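Local coordinates for luciferase-like enzymeAMP-CoA-ligase (Zophobas atratus, PDB 4W8O), which probably activates carboxylic acids with ATP as acyl-adenylates for transfer to coenzyme A, as a luciferase-like AMP-CoA ligase of the ANL superfamily, at residues I18-F23 and A89-G94; T179-F184 and T229-L234; K254-I259 and Q311-A316; S331-E336 and D414-V419. One frame throughout, in Å; residues are numbered along the deposited sequence.

Contact 1. Residues I18-F23 and A89-G94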
loop_
_atom_site.group_PDB
_atom_site.type_symbol
_atom_site.label_atom_id
_atom_site.label_comp_id
_atom_site.label_asym_id
_atom_site.label_seq_id
_atom_site.Cartn_x
_atom_site.Cartn_y
_atom_site.Cartn_z
ATOM N N ILE A 18 -11.437 -11.828 -10.064
ATOM C CA ILE A 18 -10.234 -11.948 -10.883
ATOM C C ILE A 18 -8.966 -11.939 -10.049
ATOM O O ILE A 18 -8.989 -11.605 -8.871
ATOM C CB ILE A 18 -10.157 -10.818 -11.921
ATOM C CG1 ILE A 18 -10.216 -9.457 -11.236
ATOM C CG2 ILE A 18 -11.287 -10.959 -12.938
ATOM C CD1 ILE A 18 -9.817 -8.338 -12.161
ATOM N N SER A 19 -7.864 -12.321 -10.677
ATOM C CA SER A 19 -6.577 -12.283 -10.026
ATOM C C SER A 19 -6.059 -10.850 -10.049
ATOM O O SER A 19 -6.514 -10.029 -10.830
ATOM C CB SER A 19 -5.597 -13.222 -10.721
ATOM O OG SER A 19 -5.269 -12.737 -12.014
ATOM N N PHE A 20 -5.096 -10.572 -9.182
ATOM C CA PHE A 20 -4.431 -9.272 -9.116
ATOM C C PHE A 20 -3.701 -8.998 -10.434
ATOM O O PHE A 20 -3.703 -7.874 -10.907
ATOM C CB PHE A 20 -3.461 -9.241 -7.914
ATOM C CG PHE A 20 -2.720 -7.941 -7.741
ATOM C CD1 PHE A 20 -3.390 -6.726 -7.764
ATOM C CD2 PHE A 20 -1.349 -7.938 -7.522
ATOM C CE1 PHE A 20 -2.705 -5.534 -7.597
ATOM C CE2 PHE A 20 -0.659 -6.751 -7.348
ATOM C CZ PHE A 20 -1.336 -5.545 -7.383
ATOM N N GLY A 21 -3.103 -10.030 -11.027
ATOM C CA GLY A 21 -2.465 -9.916 -12.341
ATOM C C GLY A 21 -3.417 -9.541 -13.468
ATOM O O GLY A 21 -3.120 -8.657 -14.269
ATOM N N GLU A 22 -4.555 -10.221 -13.532
ATOM C CA GLU A 22 -5.603 -9.902 -14.511
ATOM C C GLU A 22 -6.111 -8.467 -14.330
ATOM O O GLU A 22 -6.356 -7.749 -15.308
ATOM C CB GLU A 22 -6.773 -10.889 -14.392
ATOM C CG GLU A 22 -6.440 -12.295 -14.879
ATOM C CD GLU A 22 -7.513 -13.329 -14.538
ATOM O OE1 GLU A 22 -8.075 -13.292 -13.418
ATOM O OE2 GLU A 22 -7.801 -14.195 -15.399
ATOM N N PHE A 23 -6.270 -8.058 -13.074
ATOM C CA PHE A 23 -6.625 -6.680 -12.758
ATOM C C PHE A 23 -5.644 -5.700 -13.397
ATOM O O PHE A 23 -6.033 -4.856 -14.192
ATOM C CB PHE A 23 -6.661 -6.478 -11.244
ATOM C CG PHE A 23 -6.802 -5.042 -10.828
ATOM C CD1 PHE A 23 -8.036 -4.405 -10.890
ATOM C CD2 PHE A 23 -5.704 -4.333 -10.348
ATOM C CE1 PHE A 23 -8.171 -3.085 -10.505
ATOM C CE2 PHE A 23 -5.839 -3.013 -9.953
ATOM C CZ PHE A 23 -7.073 -2.388 -10.039
ATOM N N ALA A 89 4.662 -8.126 -13.559
ATOM C CA ALA A 89 4.935 -9.301 -14.382
ATOM C C ALA A 89 4.698 -10.597 -13.602
ATOM O O ALA A 89 4.027 -11.521 -14.088
ATOM C CB ALA A 89 6.371 -9.242 -14.896
ATOM N N SER A 90 5.242 -10.654 -12.389
ATOM C CA SER A 90 5.073 -11.813 -11.514
ATOM C C SER A 90 3.599 -12.050 -11.184
ATOM O O SER A 90 3.132 -13.194 -11.152
ATOM C CB SER A 90 5.874 -11.619 -10.224
ATOM O OG SER A 90 7.264 -11.636 -10.484
ATOM N N SER A 91 2.870 -10.961 -10.946
ATOM C CA SER A 91 1.434 -11.037 -10.707
ATOM C C SER A 91 0.662 -11.585 -11.907
ATOM O O SER A 91 -0.326 -12.281 -11.717
ATOM C CB SER A 91 0.885 -9.673 -10.296
ATOM O OG SER A 91 1.403 -9.309 -9.028
ATOM N N TYR A 92 1.106 -11.287 -13.128
ATOM C CA TYR A 92 0.485 -11.866 -14.338
ATOM C C TYR A 92 0.516 -13.391 -14.298
ATOM O O TYR A 92 -0.398 -14.050 -14.792
ATOM C CB TYR A 92 1.183 -11.425 -15.633
ATOM C CG TYR A 92 1.090 -9.960 -16.014
ATOM C CD1 TYR A 92 0.091 -9.128 -15.505
ATOM C CD2 TYR A 92 1.979 -9.420 -16.948
ATOM C CE1 TYR A 92 0.008 -7.797 -15.883
ATOM C CE2 TYR A 92 1.904 -8.090 -17.334
ATOM C CZ TYR A 92 0.921 -7.279 -16.797
ATOM O OH TYR A 92 0.834 -5.957 -17.170
ATOM N N LEU A 93 1.575 -13.943 -13.716
ATOM C CA LEU A 93 1.737 -15.394 -13.605
ATOM C C LEU A 93 1.081 -15.981 -12.361
ATOM O O LEU A 93 1.144 -17.194 -12.138
ATOM C CB LEU A 93 3.221 -15.748 -13.624
ATOM C CG LEU A 93 3.979 -15.228 -14.843
ATOM C CD1 LEU A 93 5.438 -15.631 -14.752
ATOM C CD2 LEU A 93 3.357 -15.744 -16.138
ATOM N N GLY A 94 0.439 -15.133 -11.558
ATOM C CA GLY A 94 -0.208 -15.571 -10.334
ATOM C C GLY A 94 0.757 -15.867 -9.190
ATOM O O GLY A 94 0.348 -16.425 -8.171
HETATM O O HOH W 1 -3.005 -14.043 -13.121
#

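Contact 2. Residues T179-F184 and T229-L234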
loop_
_atom_site.group_PDB
_atom_site.type_symbol
_atom_site.label_atom_id
_atom_site.label_comp_id
_atom_site.label_asym_id
_atom_site.label_seq_id
_atom_site.Cartn_x
_atom_site.Cartn_y
_atom_site.Cartn_z
ATOM N N THR A 179 -2.962 -16.742 -2.273
ATOM C CA THR A 179 -2.208 -15.555 -1.921
ATOM C C THR A 179 -1.679 -14.846 -3.170
ATOM O O THR A 179 -1.115 -15.482 -4.068
ATOM C CB THR A 179 -1.055 -15.934 -0.977
ATOM O OG1 THR A 179 -1.602 -16.582 0.176
ATOM C CG2 THR A 179 -0.252 -14.705 -0.553
ATOM N N ALA A 180 -1.902 -13.536 -3.229
ATOM C CA ALA A 180 -1.397 -12.686 -4.301
ATOM C C ALA A 180 -0.260 -11.779 -3.832
ATOM O O ALA A 180 0.739 -11.628 -4.530
ATOM C CB ALA A 180 -2.529 -11.840 -4.865
ATOM N N VAL A 181 -0.423 -11.185 -2.650
ATOM C CA VAL A 181 0.517 -10.208 -2.094
ATOM C C VAL A 181 0.746 -10.522 -0.611
ATOM O O VAL A 181 -0.203 -10.912 0.093
ATOM C CB VAL A 181 -0.042 -8.765 -2.190
ATOM C CG1 VAL A 181 0.978 -7.750 -1.709
ATOM C CG2 VAL A 181 -0.473 -8.426 -3.606
ATOM N N MET A 182 1.982 -10.326 -0.139
ATOM C CA MET A 182 2.312 -10.491 1.281
ATOM C C MET A 182 2.905 -9.217 1.892
ATOM O O MET A 182 3.531 -8.422 1.197
ATOM C CB MET A 182 3.264 -11.674 1.501
ATOM C CG MET A 182 2.642 -13.033 1.208
ATOM S SD MET A 182 3.667 -14.466 1.599
ATOM C CE MET A 182 4.939 -14.305 0.359
ATOM N N PHE A 183 2.651 -9.026 3.188
ATOM C CA PHE A 183 3.271 -7.976 3.997
ATOM C C PHE A 183 3.751 -8.629 5.295
ATOM O O PHE A 183 3.603 -9.842 5.485
ATOM C CB PHE A 183 2.289 -6.831 4.282
ATOM C CG PHE A 183 1.813 -6.123 3.043
ATOM C CD1 PHE A 183 2.560 -5.112 2.475
ATOM C CD2 PHE A 183 0.613 -6.485 2.435
ATOM C CE1 PHE A 183 2.133 -4.463 1.322
ATOM C CE2 PHE A 183 0.187 -5.851 1.282
ATOM C CZ PHE A 183 0.946 -4.833 0.725
ATOM N N PHE A 184 4.349 -7.842 6.177
ATOM C CA PHE A 184 4.916 -8.382 7.401
ATOM C C PHE A 184 4.307 -7.746 8.636
ATOM O O PHE A 184 4.182 -6.528 8.713
ATOM C CB PHE A 184 6.421 -8.196 7.383
ATOM C CG PHE A 184 7.089 -8.937 6.266
ATOM C CD1 PHE A 184 7.226 -10.311 6.323
ATOM C CD2 PHE A 184 7.551 -8.267 5.145
ATOM C CE1 PHE A 184 7.837 -11.007 5.293
ATOM C CE2 PHE A 184 8.158 -8.955 4.109
ATOM C CZ PHE A 184 8.309 -10.326 4.186
ATOM N N THR A 229 0.887 1.175 2.120
ATOM C CA THR A 229 0.501 2.385 1.385
ATOM C C THR A 229 1.094 2.432 -0.029
ATOM O O THR A 229 0.414 2.825 -0.984
ATOM C CB THR A 229 0.899 3.651 2.145
ATOM O OG1 THR A 229 2.288 3.581 2.491
ATOM C CG2 THR A 229 0.074 3.786 3.411
ATOM N N GLY A 230 2.356 2.040 -0.172
ATOM C CA GLY A 230 2.973 1.976 -1.493
ATOM C C GLY A 230 2.197 1.071 -2.451
ATOM O O GLY A 230 1.827 1.481 -3.550
ATOM N N MET A 231 1.957 -0.164 -2.020
ATOM C CA MET A 231 1.261 -1.159 -2.836
ATOM C C MET A 231 -0.194 -0.786 -3.072
ATOM O O MET A 231 -0.702 -0.961 -4.180
ATOM C CB MET A 231 1.323 -2.547 -2.169
ATOM C CG MET A 231 2.671 -3.232 -2.291
ATOM S SD MET A 231 3.075 -3.645 -4.001
ATOM C CE MET A 231 1.836 -4.882 -4.380
ATOM N N ALA A 232 -0.866 -0.286 -2.035
ATOM C CA ALA A 232 -2.264 0.111 -2.164
ATOM C C ALA A 232 -2.430 1.323 -3.109
ATOM O O ALA A 232 -3.404 1.386 -3.877
ATOM C CB ALA A 232 -2.885 0.379 -0.799
ATOM N N ILE A 233 -1.484 2.268 -3.076
ATOM C CA ILE A 233 -1.549 3.424 -3.985
ATOM C C ILE A 233 -1.362 2.956 -5.434
ATOM O O ILE A 233 -2.114 3.351 -6.315
ATOM C CB ILE A 233 -0.557 4.543 -3.600
ATOM C CG1 ILE A 233 -1.025 5.255 -2.325
ATOM C CG2 ILE A 233 -0.429 5.575 -4.711
ATOM C CD1 ILE A 233 0.050 6.086 -1.656
ATOM N N LEU A 234 -0.397 2.080 -5.676
ATOM C CA LEU A 234 -0.213 1.539 -7.018
ATOM C C LEU A 234 -1.516 0.898 -7.530
ATOM O O LEU A 234 -1.998 1.239 -8.611
ATOM C CB LEU A 234 0.945 0.535 -7.046
ATOM C CG LEU A 234 1.258 -0.132 -8.401
ATOM C CD1 LEU A 234 2.740 -0.484 -8.528
ATOM C CD2 LEU A 234 0.410 -1.377 -8.655
#

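Contact 3. Residues K254-I259 and Q311-A316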
loop_
_atom_site.group_PDB
_atom_site.type_symbol
_atom_site.label_atom_id
_atom_site.label_comp_id
_atom_site.label_asym_id
_atom_site.label_seq_id
_atom_site.Cartn_x
_atom_site.Cartn_y
_atom_site.Cartn_z
ATOM N N LYS A 254 10.913 21.007 -2.616
ATOM C CA LYS A 254 10.819 20.164 -3.805
ATOM C C LYS A 254 9.418 19.574 -3.952
ATOM O O LYS A 254 8.944 19.398 -5.064
ATOM C CB LYS A 254 11.883 19.059 -3.787
ATOM C CG LYS A 254 13.302 19.600 -3.661
ATOM C CD LYS A 254 14.300 18.909 -4.582
ATOM C CE LYS A 254 15.560 19.753 -4.749
ATOM N NZ LYS A 254 16.404 19.296 -5.889
ATOM N N THR A 255 8.757 19.291 -2.834
ATOM C CA THR A 255 7.400 18.765 -2.876
ATOM C C THR A 255 6.441 19.815 -3.446
ATOM O O THR A 255 5.606 19.498 -4.286
ATOM C CB THR A 255 6.915 18.308 -1.486
ATOM O OG1 THR A 255 7.762 17.266 -0.992
ATOM C CG2 THR A 255 5.489 17.789 -1.554
ATOM N N LEU A 256 6.572 21.067 -3.008
ATOM C CA LEU A 256 5.736 22.140 -3.553
ATOM C C LEU A 256 6.016 22.357 -5.038
ATOM O O LEU A 256 5.091 22.564 -5.823
ATOM C CB LEU A 256 5.914 23.440 -2.767
ATOM C CG LEU A 256 5.498 23.409 -1.290
ATOM C CD1 LEU A 256 5.521 24.817 -0.711
ATOM C CD2 LEU A 256 4.124 22.785 -1.097
ATOM N N GLN A 257 7.287 22.289 -5.425
ATOM C CA GLN A 257 7.662 22.365 -6.842
ATOM C C GLN A 257 7.006 21.253 -7.668
ATOM O O GLN A 257 6.518 21.505 -8.777
ATOM C CB GLN A 257 9.180 22.294 -7.006
ATOM C CG GLN A 257 9.908 23.551 -6.560
ATOM C CD GLN A 257 11.388 23.320 -6.294
ATOM O OE1 GLN A 257 11.965 22.311 -6.701
ATOM N NE2 GLN A 257 12.008 24.263 -5.607
ATOM N N MET A 258 7.001 20.032 -7.137
ATOM C CA MET A 258 6.392 18.900 -7.849
ATOM C C MET A 258 4.882 19.076 -7.997
ATOM O O MET A 258 4.330 18.769 -9.049
ATOM C CB MET A 258 6.714 17.564 -7.164
ATOM C CG MET A 258 8.131 17.067 -7.398
ATOM S SD MET A 258 8.473 15.477 -6.600
ATOM C CE MET A 258 10.267 15.542 -6.506
ATOM N N ILE A 259 4.222 19.580 -6.955
ATOM C CA ILE A 259 2.781 19.880 -7.025
ATOM C C ILE A 259 2.490 20.865 -8.152
ATOM O O ILE A 259 1.531 20.690 -8.913
ATOM C CB ILE A 259 2.231 20.435 -5.693
ATOM C CG1 ILE A 259 2.215 19.327 -4.636
ATOM C CG2 ILE A 259 0.823 20.991 -5.877
ATOM C CD1 ILE A 259 2.036 19.826 -3.222
ATOM N N GLN A 311 -4.504 25.924 5.440
ATOM C CA GLN A 311 -4.138 27.267 4.989
ATOM C C GLN A 311 -3.125 27.208 3.848
ATOM O O GLN A 311 -3.237 27.951 2.874
ATOM C CB GLN A 311 -3.573 28.093 6.141
ATOM C CG GLN A 311 -4.564 28.359 7.260
ATOM C CD GLN A 311 -3.927 29.098 8.417
ATOM O OE1 GLN A 311 -3.454 28.489 9.383
ATOM N NE2 GLN A 311 -3.880 30.419 8.314
ATOM N N LEU A 312 -2.144 26.320 3.964
ATOM C CA LEU A 312 -1.146 26.150 2.917
ATOM C C LEU A 312 -1.798 25.697 1.600
ATOM O O LEU A 312 -1.410 26.141 0.513
ATOM C CB LEU A 312 -0.089 25.137 3.358
ATOM C CG LEU A 312 1.023 24.802 2.362
ATOM C CD1 LEU A 312 1.707 26.071 1.868
ATOM C CD2 LEU A 312 2.037 23.856 2.992
ATOM N N PHE A 313 -2.788 24.813 1.720
ATOM C CA PHE A 313 -3.504 24.258 0.575
ATOM C C PHE A 313 -4.980 24.623 0.673
ATOM O O PHE A 313 -5.793 23.798 1.092
ATOM C CB PHE A 313 -3.365 22.736 0.556
ATOM C CG PHE A 313 -1.951 22.257 0.481
ATOM C CD1 PHE A 313 -1.215 22.422 -0.680
ATOM C CD2 PHE A 313 -1.359 21.620 1.566
ATOM C CE1 PHE A 313 0.094 21.975 -0.756
ATOM C CE2 PHE A 313 -0.056 21.169 1.496
ATOM C CZ PHE A 313 0.674 21.346 0.335
ATOM N N PRO A 314 -5.336 25.860 0.281
ATOM C CA PRO A 314 -6.709 26.347 0.475
ATOM C C PRO A 314 -7.772 25.635 -0.373
ATOM O O PRO A 314 -8.918 25.548 0.055
ATOM C CB PRO A 314 -6.611 27.835 0.117
ATOM C CG PRO A 314 -5.443 27.939 -0.799
ATOM C CD PRO A 314 -4.483 26.853 -0.401
ATOM N N LYS A 315 -7.402 25.129 -1.549
ATOM C CA LYS A 315 -8.339 24.365 -2.392
ATOM C C LYS A 315 -8.395 22.867 -2.041
ATOM O O LYS A 315 -9.155 22.119 -2.649
ATOM C CB LYS A 315 -8.004 24.535 -3.888
ATOM C CG LYS A 315 -8.545 25.813 -4.529
ATOM C CD LYS A 315 -7.638 27.006 -4.269
ATOM C CE LYS A 315 -8.167 28.282 -4.909
ATOM N NZ LYS A 315 -8.233 28.190 -6.394
ATOM N N ALA A 316 -7.609 22.431 -1.061
ATOM C CA ALA A 316 -7.549 21.016 -0.695
ATOM C C ALA A 316 -8.270 20.715 0.612
ATOM O O ALA A 316 -8.569 21.611 1.390
ATOM C CB ALA A 316 -6.099 20.573 -0.587
#

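Contact 4. Residues S331-E336 and D414-V419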
loop_
_atom_site.group_PDB
_atom_site.type_symbol
_atom_site.label_atom_id
_atom_site.label_comp_id
_atom_site.label_asym_id
_atom_site.label_seq_id
_atom_site.Cartn_x
_atom_site.Cartn_y
_atom_site.Cartn_z
ATOM N N SER A 331 -10.699 3.607 8.713
ATOM C CA SER A 331 -11.509 4.805 8.886
ATOM C C SER A 331 -10.871 5.999 8.216
ATOM O O SER A 331 -9.645 6.111 8.154
ATOM C CB SER A 331 -11.774 5.079 10.370
ATOM O OG SER A 331 -10.573 5.293 11.086
ATOM N N ILE A 332 -11.731 6.878 7.711
ATOM C CA ILE A 332 -11.339 8.097 7.003
ATOM C C ILE A 332 -12.612 8.903 6.709
ATOM O O ILE A 332 -13.687 8.326 6.583
ATOM C CB ILE A 332 -10.600 7.776 5.682
ATOM C CG1 ILE A 332 -10.032 9.048 5.047
ATOM C CG2 ILE A 332 -11.523 7.064 4.707
ATOM C CD1 ILE A 332 -8.929 8.786 4.041
ATOM N N PHE A 333 -12.503 10.225 6.601
ATOM C CA PHE A 333 -13.663 11.039 6.203
ATOM C C PHE A 333 -13.844 11.033 4.686
ATOM O O PHE A 333 -12.878 11.186 3.933
ATOM C CB PHE A 333 -13.523 12.491 6.672
ATOM C CG PHE A 333 -13.827 12.700 8.130
ATOM C CD1 PHE A 333 -15.050 12.314 8.664
ATOM C CD2 PHE A 333 -12.901 13.321 8.962
ATOM C CE1 PHE A 333 -15.338 12.520 10.004
ATOM C CE2 PHE A 333 -13.184 13.529 10.307
ATOM C CZ PHE A 333 -14.406 13.126 10.828
ATOM N N HIS A 334 -15.085 10.852 4.245
ATOM C CA HIS A 334 -15.433 11.019 2.839
ATOM C C HIS A 334 -15.344 12.512 2.459
ATOM O O HIS A 334 -15.899 13.359 3.164
ATOM C CB HIS A 334 -16.842 10.487 2.578
ATOM C CG HIS A 334 -17.164 10.333 1.127
ATOM N ND1 HIS A 334 -17.445 11.406 0.315
ATOM C CD2 HIS A 334 -17.231 9.236 0.337
ATOM C CE1 HIS A 334 -17.687 10.981 -0.911
ATOM N NE2 HIS A 334 -17.557 9.668 -0.927
ATOM N N PRO A 335 -14.650 12.841 1.349
ATOM C CA PRO A 335 -14.422 14.250 0.989
ATOM C C PRO A 335 -15.688 15.103 0.890
ATOM O O PRO A 335 -15.722 16.200 1.441
ATOM C CB PRO A 335 -13.737 14.161 -0.381
ATOM C CG PRO A 335 -13.104 12.824 -0.404
ATOM C CD PRO A 335 -14.014 11.928 0.383
ATOM N N GLU A 336 -16.697 14.612 0.174
ATOM C CA GLU A 336 -17.967 15.332 0.009
ATOM C C GLU A 336 -18.983 15.083 1.139
ATOM O O GLU A 336 -19.418 16.029 1.798
ATOM C CB GLU A 336 -18.595 14.984 -1.338
ATOM C CG GLU A 336 -19.636 15.992 -1.800
ATOM C CD GLU A 336 -20.713 15.366 -2.661
ATOM O OE1 GLU A 336 -21.469 14.519 -2.141
ATOM O OE2 GLU A 336 -20.813 15.732 -3.850
ATOM N N ASP A 414 -21.701 10.607 16.755
ATOM C CA ASP A 414 -21.707 10.682 15.282
ATOM C C ASP A 414 -20.843 9.624 14.574
ATOM O O ASP A 414 -20.623 9.712 13.366
ATOM C CB ASP A 414 -21.252 12.071 14.833
ATOM C CG ASP A 414 -22.111 13.170 15.405
ATOM O OD1 ASP A 414 -23.340 12.981 15.477
ATOM O OD2 ASP A 414 -21.560 14.221 15.791
ATOM N N GLY A 415 -20.350 8.635 15.312
ATOM C CA GLY A 415 -19.596 7.534 14.716
ATOM C C GLY A 415 -18.164 7.840 14.286
ATOM O O GLY A 415 -17.537 7.020 13.605
ATOM N N CYS A 416 -17.645 9.012 14.654
ATOM C CA CYS A 416 -16.229 9.332 14.435
ATOM C C CYS A 416 -15.331 8.477 15.334
ATOM O O CYS A 416 -15.620 8.306 16.519
ATOM C CB CYS A 416 -15.971 10.815 14.683
ATOM S SG CYS A 416 -16.707 11.873 13.423
ATOM N N VAL A 417 -14.252 7.942 14.760
ATOM C CA VAL A 417 -13.381 6.996 15.454
ATOM C C VAL A 417 -12.138 7.694 16.032
ATOM O O VAL A 417 -11.577 8.602 15.415
ATOM C CB VAL A 417 -12.947 5.864 14.495
ATOM C CG1 VAL A 417 -12.032 4.870 15.197
ATOM C CG2 VAL A 417 -14.172 5.153 13.926
ATOM N N TYR A 418 -11.718 7.257 17.219
ATOM C CA TYR A 418 -10.525 7.791 17.890
ATOM C C TYR A 418 -9.680 6.633 18.392
ATOM O O TYR A 418 -10.164 5.794 19.153
ATOM C CB TYR A 418 -10.912 8.676 19.080
ATOM C CG TYR A 418 -11.652 9.935 18.699
ATOM C CD1 TYR A 418 -13.033 9.927 18.520
ATOM C CD2 TYR A 418 -10.972 11.138 18.520
ATOM C CE1 TYR A 418 -13.712 11.081 18.165
ATOM C CE2 TYR A 418 -11.643 12.295 18.168
ATOM C CZ TYR A 418 -13.012 12.261 17.992
ATOM O OH TYR A 418 -13.676 13.410 17.632
ATOM N N VAL A 419 -8.424 6.586 17.952
ATOM C CA VAL A 419 -7.465 5.580 18.404
ATOM C C VAL A 419 -6.555 6.260 19.406
ATOM O O VAL A 419 -6.039 7.344 19.135
ATOM C CB VAL A 419 -6.623 5.026 17.231
ATOM C CG1 VAL A 419 -5.600 4.008 17.728
ATOM C CG2 VAL A 419 -7.528 4.413 16.170
#

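Contact 1. Residues I18-F23 and A89-G94
G21 and Y92 bring the start of one helix against the end of another, with their CA atoms 4.1 Å apart. The approach is possible because G21 has no side chain: a CB would run into S91 O, which instead receives a CA-H...O contact from G21 CA at 3.2 Å. S91 O also accepts G94 N, within the Schellman motif that ends the second helix. The F20 ring, swung anti to its own N (chi1 -180°), meets S91 obliquely, CD2 lying 3.4 Å from OG; the polar partner of that hydroxyl is L87 O. On the far side of G21, the edge of the Y92 ring approaches G21 O near the ring plane, CD1 at 3.5 Å. S19 and E22 form a capping box: E22 N donates to S19 OG, and S19 N gives an almost straight bond to the anti lone pair of E22 OE1 (2.9 Å, 179°). S19 OG donates to a water, which in turn donates to Y92 O. Around this junction, Y92 OH bonds S55 OG on helix 48-64 and its ring meets F25 edge-to-face, while F20 packs edge-to-face on F202 of helix 199-211.

Contact 2. Residues T179-F184 and T229-L234
V181 and F183, two residues apart on strand 179-184, both direct their side chains at M231 of helix 228-239. The contact is wholly apolar, and the backbones stay well separated, V181 CA and M231 CA being 9.1 Å apart. Aliphatic packing joins V181 to the methionine tip to tip: CG1, placed anti to the backbone N (chi1 -176°), meets M231 CE at 4.0 Å. The aromatic part is made by F183, whose ring presents its edge. Its CZ lies 3.7 Å from M231 CB, which sits in the ring plane, and CE1 comes within 3.9 Å of M231 CG. Bends at chi2 and chi3 fold the methionine, so that the root of its chain serves F183 while its methyl turns to V181. With an alanine in place of F183, a gap would probably open beside M231 CB and CG, leaving the methionine chain freer to turn. F202 of helix 199-211 touches all three side chains, and M231 also rests on N99 and M225. A180 and V181 form a classic beta bulge opposite H197. Strand 179-184 belongs to the eight-stranded sheet, whereas helix 228-239 links strands 218-221 and 243-246 of the nine-stranded one. A helix packed between two sheets in this way is characteristic of the large N-terminal domain of ANL adenylating enzymes, where the strand leads into the Ser/Thr/Gly-rich phosphate-binding loop.

Contact 3. Residues K254-I259 and Q311-A316
The F313 ring is the flat group at the centre of this contact, reached by L256 and I259 from helix 252-262. One face is covered from within its own segment by L312, whose CG lies 3.9 Å above the plane and over the ring centre. The two aliphatic side chains of the helix approach obliquely at the far end of the ring: I259 CD1 is 3.8 Å from CE1 of F313, and L256 CD2 is 4.0 Å from CZ of F313. Each methyl reaches both CE1 and CZ, so the outer end of the phenylalanine is held by a pair of branches from residues one helical turn apart. The ring is carried there by a chi1 of -59°, which sets CG opposite the carbonyl carbon. F291 adds an aromatic neighbour, its ring plane inclined at about 40° to that of F313. A serine at F313 would probably open a gap between the methyls of L256 and I259 and the L312 side chain, with a hydroxyl left in apolar surroundings. F313 follows helix 303-312 and begins a type I turn closed by A316 N to F313 O (3.1 Å). Helix 303-312 connects strands 293-297 and 317-324, and helix 252-262 connects strands 243-246 and 266-268. The contact thus joins two beta-alpha-beta crossovers on one side of the nine-stranded sheet, as in the alpha/beta layers of ANL enzymes.

Contact 4. Residues S331-E336 and D414-V419
F333 presents the rim of its ring to the sulfur of C416, a Cys sulfur-aromatic contact at a junction of two beta sheets. The SG atom is 3.7 Å from F333 CZ and equally close to CE1, and it stands 4.8 Å from the ring centroid, 80° off the ring normal. The sulfur therefore faces the hydrogen-bearing edge and does not lie over the ring. With chi1 at -78°, F333 has its CG turned away from the carbonyl carbon, and the ring extends across to the second segment although the bond to its CB does not aim there. Helix 339-342 contributes to the same packing, L341 touching both F333 and C416, and I342 also lying against F333.

S331 lies on strand 328-332 of the nine-stranded sheet, and V417 lies on strand 417-422, an outer strand of the five-stranded antiparallel sheet. Their side chains point at each other, but the backbones do not pair; the CA atoms are 7.2 Å apart. The chain at C349 and G350 provides a bridge, bonding to V417 through its backbone, and L377 of strand 367-380 also packs on the valine. The contact thus joins the outer strand of the antiparallel sheet to strand 328-332 of the mixed one. The hydroxyl of S331, in the crowded position between N and the carbonyl carbon (chi1 61°), donates to C349 O, while its OG lies 4.2 Å from V417 CB.

How the contacts relate
Contacts 1 and 2 adjoin: their centres are 13 Å apart, and F20 CD2 packs on V181 CG2 at 4.0 Å, so the helix junction of contact 1 backs onto strand 179-184. Contacts 3 and 4 are separate, with centres 24 Å apart and nearest atoms about 9 Å apart. Contact 1 lies on the opposite side of the chain's centre from both of them. Contact 2, about 5 Å from that centre, holds T229 and A232, which line the pocket occupied by the polyethylene glycol molecule. S186, just beyond segment 179-184, belongs to the same pocket, as do G328 and L329 on the strand that runs into contact 4.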